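Local coordinates for protein thioredoxin peroxidase 2 (Plasmodium falciparum, PDB 2C0D) that probably reduces hydrogen peroxide and organic hydroperoxides with electrons from thioredoxin, as a mitochondrial 2-Cys peroxiredoxin of the malaria parasite, at residues Lys57-Phe63 and Gly148-Lys154. Residues are numbered along the deposited sequence; the frame is centred on the assembly and turned at random.
Sequences KYCCLLF and GLFIIDK
Cys59 and Ile152 pair through two backbone hydrogen bonds, one in each direction. Ile152 N to Cys59 O is 2.8 Å and nearly straight. Leu61 and Phe150 form the next such pair, with Leu61 N 2.8 Å from Phe150 O. This second pair is also bonded in both directions. Phe63 N reaches Gly148 O at the far end, though the position of that oxygen is less certain. The strands run antiparallel. Beyond the last strand bond at the opposite end, water links the carbonyls of Lys57 and Asp153. It is modelled at two sites too close together to be filled at once.

Non-hydrogen-bonded pairs alternate with these. Cys60 faces Ile151, and Leu62 faces Leu149, all on one side of the sheet. The thiol of Cys60 is anti to its own N (chi1 174°). From there SG touches Ile151 CD1 at 3.6 Å and also meets Leu149 CD1. That same methyl of Leu149 meets Leu62 CD1 at 3.8 Å. Helix 172-188 packs on Leu149 and Ile151. On the other side of the sheet, Phe63 and Phe150 meet rim to rim, with planes 83° apart and CE2 of Phe63 3.6 Å from CD2 of Phe150. Tyr136 adds an edge-to-face contact to Phe150.

At the end where the water sits, Lys154 CG lies over one face of the Tyr58 ring, offset toward its rim and 4.3 Å from its centroid, in a CH-pi contact. A bend at chi3 (-81°) brings CE alongside CE2 of the ring. Tyr58 OH is hydrogen-bonded to the carboxylate of Asp186, in helix 172-188.

Strand 58-63 also pairs with parallel strand 91-97, and strand 144-152 with antiparallel strand 158-164. This is the parallel-to-antiparallel junction of the thioredoxin fold. The strand 58-63 leads on toward Cys72, the predicted peroxidatic cysteine.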
ATOM      1  N   LYS B  57      -5.542 -12.178 -17.565  1.00 16.17           N
ATOM      2  CA  LYS B  57      -4.986 -12.445 -16.242  1.00 14.18           C
ATOM      3  C   LYS B  57      -4.848 -11.132 -15.459  1.00 12.42           C
ATOM      4  O   LYS B  57      -4.661 -10.061 -16.063  1.00 11.50           O
ATOM      5  CB  LYS B  57      -3.559 -13.005 -16.367  1.00 15.11           C
ATOM      6  CG  LYS B  57      -3.412 -14.255 -17.236  1.00 19.38           C
ATOM      7  CD  LYS B  57      -2.014 -14.767 -17.133  1.00 20.94           C
ATOM      8  CE  LYS B  57      -1.854 -15.481 -15.831  1.00 24.13           C
ATOM      9  NZ  LYS B  57      -0.748 -16.430 -16.012  1.00 28.41           N
ATOM     10  N   TYR B  58      -4.945 -11.235 -14.138  1.00  9.25           N
ATOM     11  CA  TYR B  58      -4.498 -10.168 -13.229  1.00  9.73           C
ATOM     12  C   TYR B  58      -2.979 -10.181 -13.242  1.00  9.42           C
ATOM     13  O   TYR B  58      -2.379 -11.208 -13.600  1.00  9.47           O
ATOM     14  CB  TYR B  58      -4.946 -10.456 -11.798  1.00 10.30           C
ATOM     15  CG  TYR B  58      -6.440 -10.373 -11.606  1.00 12.11           C
ATOM     16  CD1 TYR B  58      -7.038  -9.187 -11.190  1.00 12.06           C
ATOM     17  CD2 TYR B  58      -7.245 -11.490 -11.818  1.00 14.50           C
ATOM     18  CE1 TYR B  58      -8.426  -9.110 -11.015  1.00 16.18           C
ATOM     19  CE2 TYR B  58      -8.646 -11.429 -11.642  1.00 14.69           C
ATOM     20  CZ  TYR B  58      -9.211 -10.235 -11.248  1.00 15.15           C
ATOM     21  OH  TYR B  58     -10.573 -10.169 -11.064  1.00 16.62           O
ATOM     22  N   CYS B  59      -2.356  -9.050 -12.896  1.00  9.08           N
ATOM     23  CA  CYS B  59      -0.897  -9.020 -12.706  1.00 10.47           C
ATOM     24  C   CYS B  59      -0.565  -8.515 -11.323  1.00  9.75           C
ATOM     25  O   CYS B  59      -1.267  -7.635 -10.798  1.00 10.48           O
ATOM     26  CB  CYS B  59      -0.246  -8.073 -13.701  1.00 11.55           C
ATOM     27  SG  CYS B  59      -0.379  -8.680 -15.391  1.00 20.53           S
ATOM     28  N   CYS B  60       0.500  -9.045 -10.738  1.00  8.80           N
ATOM     29  CA  CYS B  60       1.035  -8.498  -9.488  1.00  7.98           C
ATOM     30  C   CYS B  60       2.463  -8.049  -9.840  1.00  7.45           C
ATOM     31  O   CYS B  60       3.283  -8.879 -10.218  1.00  7.85           O
ATOM     32  CB  CYS B  60       1.031  -9.561  -8.383  1.00  8.68           C
ATOM     33  SG  CYS B  60       1.834  -9.011  -6.894  1.00 13.34           S
ATOM     34  N   LEU B  61       2.714  -6.744  -9.806  1.00  6.12           N
ATOM     35  CA  LEU B  61       4.054  -6.229 -10.090  1.00  5.96           C
ATOM     36  C   LEU B  61       4.798  -6.089  -8.770  1.00  6.77           C
ATOM     37  O   LEU B  61       4.347  -5.338  -7.878  1.00  7.78           O
ATOM     38  CB  LEU B  61       4.001  -4.857 -10.756  1.00  8.15           C
ATOM     39  CG  LEU B  61       3.105  -4.753 -11.984  1.00  7.20           C
ATOM     40  CD1 LEU B  61       3.224  -3.370 -12.644  1.00  9.82           C
ATOM     41  CD2 LEU B  61       3.388  -5.911 -12.998  1.00  9.10           C
ATOM     42  N   LEU B  62       5.940  -6.746  -8.640  1.00  5.36           N
ATOM     43  CA  LEU B  62       6.694  -6.727  -7.409  1.00  6.05           C
ATOM     44  C   LEU B  62       8.039  -6.055  -7.696  1.00  7.27           C
ATOM     45  O   LEU B  62       8.934  -6.690  -8.284  1.00  7.14           O
ATOM     46  CB  LEU B  62       6.899  -8.181  -6.930  1.00  7.75           C
ATOM     47  CG  LEU B  62       7.622  -8.445  -5.611  1.00  9.11           C
ATOM     48  CD1 LEU B  62       6.756  -8.087  -4.410  1.00  9.56           C
ATOM     49  CD2 LEU B  62       8.022  -9.928  -5.544  1.00 11.34           C
ATOM     50  N   PHE B  63       8.188  -4.791  -7.299  1.00  4.56           N
ATOM     51  CA  PHE B  63       9.451  -4.060  -7.533  1.00  4.40           C
ATOM     52  C   PHE B  63      10.403  -4.252  -6.351  1.00  5.20           C
ATOM     53  O   PHE B  63       9.975  -4.362  -5.178  1.00  5.79           O
ATOM     54  CB  PHE B  63       9.174  -2.557  -7.630  1.00  6.26           C
ATOM     55  CG  PHE B  63       8.454  -2.145  -8.890  1.00  4.95           C
ATOM     56  CD1 PHE B  63       9.185  -1.688 -10.003  1.00  5.28           C
ATOM     57  CD2 PHE B  63       7.065  -2.169  -8.943  1.00  5.32           C
ATOM     58  CE1 PHE B  63       8.528  -1.271 -11.156  1.00  6.43           C
ATOM     59  CE2 PHE B  63       6.390  -1.737 -10.089  1.00  6.95           C
ATOM     60  CZ  PHE B  63       7.120  -1.270 -11.193  1.00  7.52           C
ATOM     61  N   GLY B 148       8.002  -1.597  -3.996  1.00  9.22           N
ATOM     62  CA  GLY B 148       6.628  -1.284  -4.406  1.00  8.55           C
ATOM     63  C   GLY B 148       5.911  -2.536  -4.855  1.00  8.26           C
ATOM     64  O   GLY B 148       6.539  -3.495  -5.343  1.00  7.68           O
ATOM     65  N   LEU B 149       4.584  -2.543  -4.722  1.00  6.04           N
ATOM     66  CA  LEU B 149       3.800  -3.660  -5.213  1.00  6.60           C
ATOM     67  C   LEU B 149       2.499  -3.126  -5.774  1.00  5.90           C
ATOM     68  O   LEU B 149       1.869  -2.254  -5.166  1.00  6.80           O
ATOM     69  CB  LEU B 149       3.487  -4.636  -4.078  1.00  8.72           C
ATOM     70  CG  LEU B 149       2.673  -5.869  -4.502  1.00 11.99           C
ATOM     71  CD1 LEU B 149       3.108  -7.125  -3.720  1.00 13.63           C
ATOM     72  CD2 LEU B 149       1.198  -5.549  -4.267  1.00 11.96           C
ATOM     73  N   PHE B 150       2.112  -3.633  -6.936  1.00  4.88           N
ATOM     74  CA  PHE B 150       0.852  -3.172  -7.565  1.00  5.08           C
ATOM     75  C   PHE B 150       0.043  -4.348  -8.046  1.00  5.96           C
ATOM     76  O   PHE B 150       0.609  -5.326  -8.562  1.00  7.16           O
ATOM     77  CB  PHE B 150       1.202  -2.288  -8.788  1.00  5.67           C
ATOM     78  CG  PHE B 150       1.965  -1.038  -8.401  1.00  6.16           C
ATOM     79  CD1 PHE B 150       1.279   0.163  -8.173  1.00  9.13           C
ATOM     80  CD2 PHE B 150       3.350  -1.070  -8.210  1.00  7.04           C
ATOM     81  CE1 PHE B 150       1.976   1.319  -7.807  1.00  9.35           C
ATOM     82  CE2 PHE B 150       4.051   0.074  -7.808  1.00  9.22           C
ATOM     83  CZ  PHE B 150       3.361   1.265  -7.593  1.00  8.73           C
ATOM     84  N   ILE B 151      -1.278  -4.250  -7.966  1.00  5.30           N
ATOM     85  CA  ILE B 151      -2.127  -5.285  -8.549  1.00  5.74           C
ATOM     86  C   ILE B 151      -2.871  -4.626  -9.702  1.00  6.56           C
ATOM     87  O   ILE B 151      -3.518  -3.550  -9.526  1.00  6.29           O
ATOM     88  CB  ILE B 151      -3.141  -5.850  -7.511  1.00  5.96           C
ATOM     89  CG1 ILE B 151      -2.426  -6.454  -6.300  1.00  8.30           C
ATOM     90  CG2 ILE B 151      -4.134  -6.866  -8.202  1.00  7.27           C
ATOM     91  CD1 ILE B 151      -1.476  -7.560  -6.668  1.00 10.76           C
ATOM     92  N   ILE B 152      -2.801  -5.269 -10.859  1.00  6.70           N
ATOM     93  CA  ILE B 152      -3.394  -4.795 -12.103  0.50  7.28           C
ATOM     94  C   ILE B 152      -4.553  -5.737 -12.474  1.00  7.85           C
ATOM     95  O   ILE B 152      -4.371  -6.954 -12.485  1.00  7.82           O
ATOM     96  CB  ILE B 152      -2.318  -4.844 -13.238  0.50  7.46           C
ATOM     97  CG1 ILE B 152      -1.004  -4.172 -12.786  0.50  7.94           C
ATOM     98  CG2 ILE B 152      -2.860  -4.296 -14.575  0.50  7.64           C
ATOM     99  CD1 ILE B 152      -1.125  -2.699 -12.432  0.50  7.72           C
ATOM    100  N   ASP B 153      -5.733  -5.210 -12.775  1.00  8.70           N
ATOM    101  CA  ASP B 153      -6.833  -6.138 -13.099  1.00  9.53           C
ATOM    102  C   ASP B 153      -6.864  -6.526 -14.584  1.00 11.18           C
ATOM    103  O   ASP B 153      -5.974  -6.154 -15.378  1.00 10.73           O
ATOM    104  CB  ASP B 153      -8.190  -5.589 -12.557  1.00 10.44           C
ATOM    105  CG  ASP B 153      -8.698  -4.386 -13.355  1.00 13.26           C
ATOM    106  OD1 ASP B 153      -8.186  -4.140 -14.479  1.00 11.03           O
ATOM    107  OD2 ASP B 153      -9.635  -3.683 -12.876  1.00 15.36           O
ATOM    108  N   LYS B 154      -7.885  -7.291 -14.966  1.00 13.10           N
ATOM    109  CA  LYS B 154      -7.973  -7.785 -16.338  1.00 15.42           C
ATOM    110  C   LYS B 154      -8.329  -6.706 -17.380  1.00 15.84           C
ATOM    111  O   LYS B 154      -8.255  -6.977 -18.581  1.00 17.35           O
ATOM    112  CB  LYS B 154      -8.945  -8.967 -16.419  1.00 15.47           C
ATOM    113  CG  LYS B 154      -8.497 -10.185 -15.629  1.00 17.95           C
ATOM    114  CD  LYS B 154      -9.435 -11.403 -15.801  1.00 18.34           C
ATOM    115  CE  LYS B 154     -10.673 -11.291 -14.900  1.00 26.46           C
ATOM    116  NZ  LYS B 154     -11.601 -12.446 -15.129  1.00 30.48           N
TER
HETATM  117  O   HOH W   1      -3.528  -7.532 -16.141  0.50  8.45           O
HETATM  118  O   HOH W   2      -4.237  -7.491 -17.197  0.50 20.54           O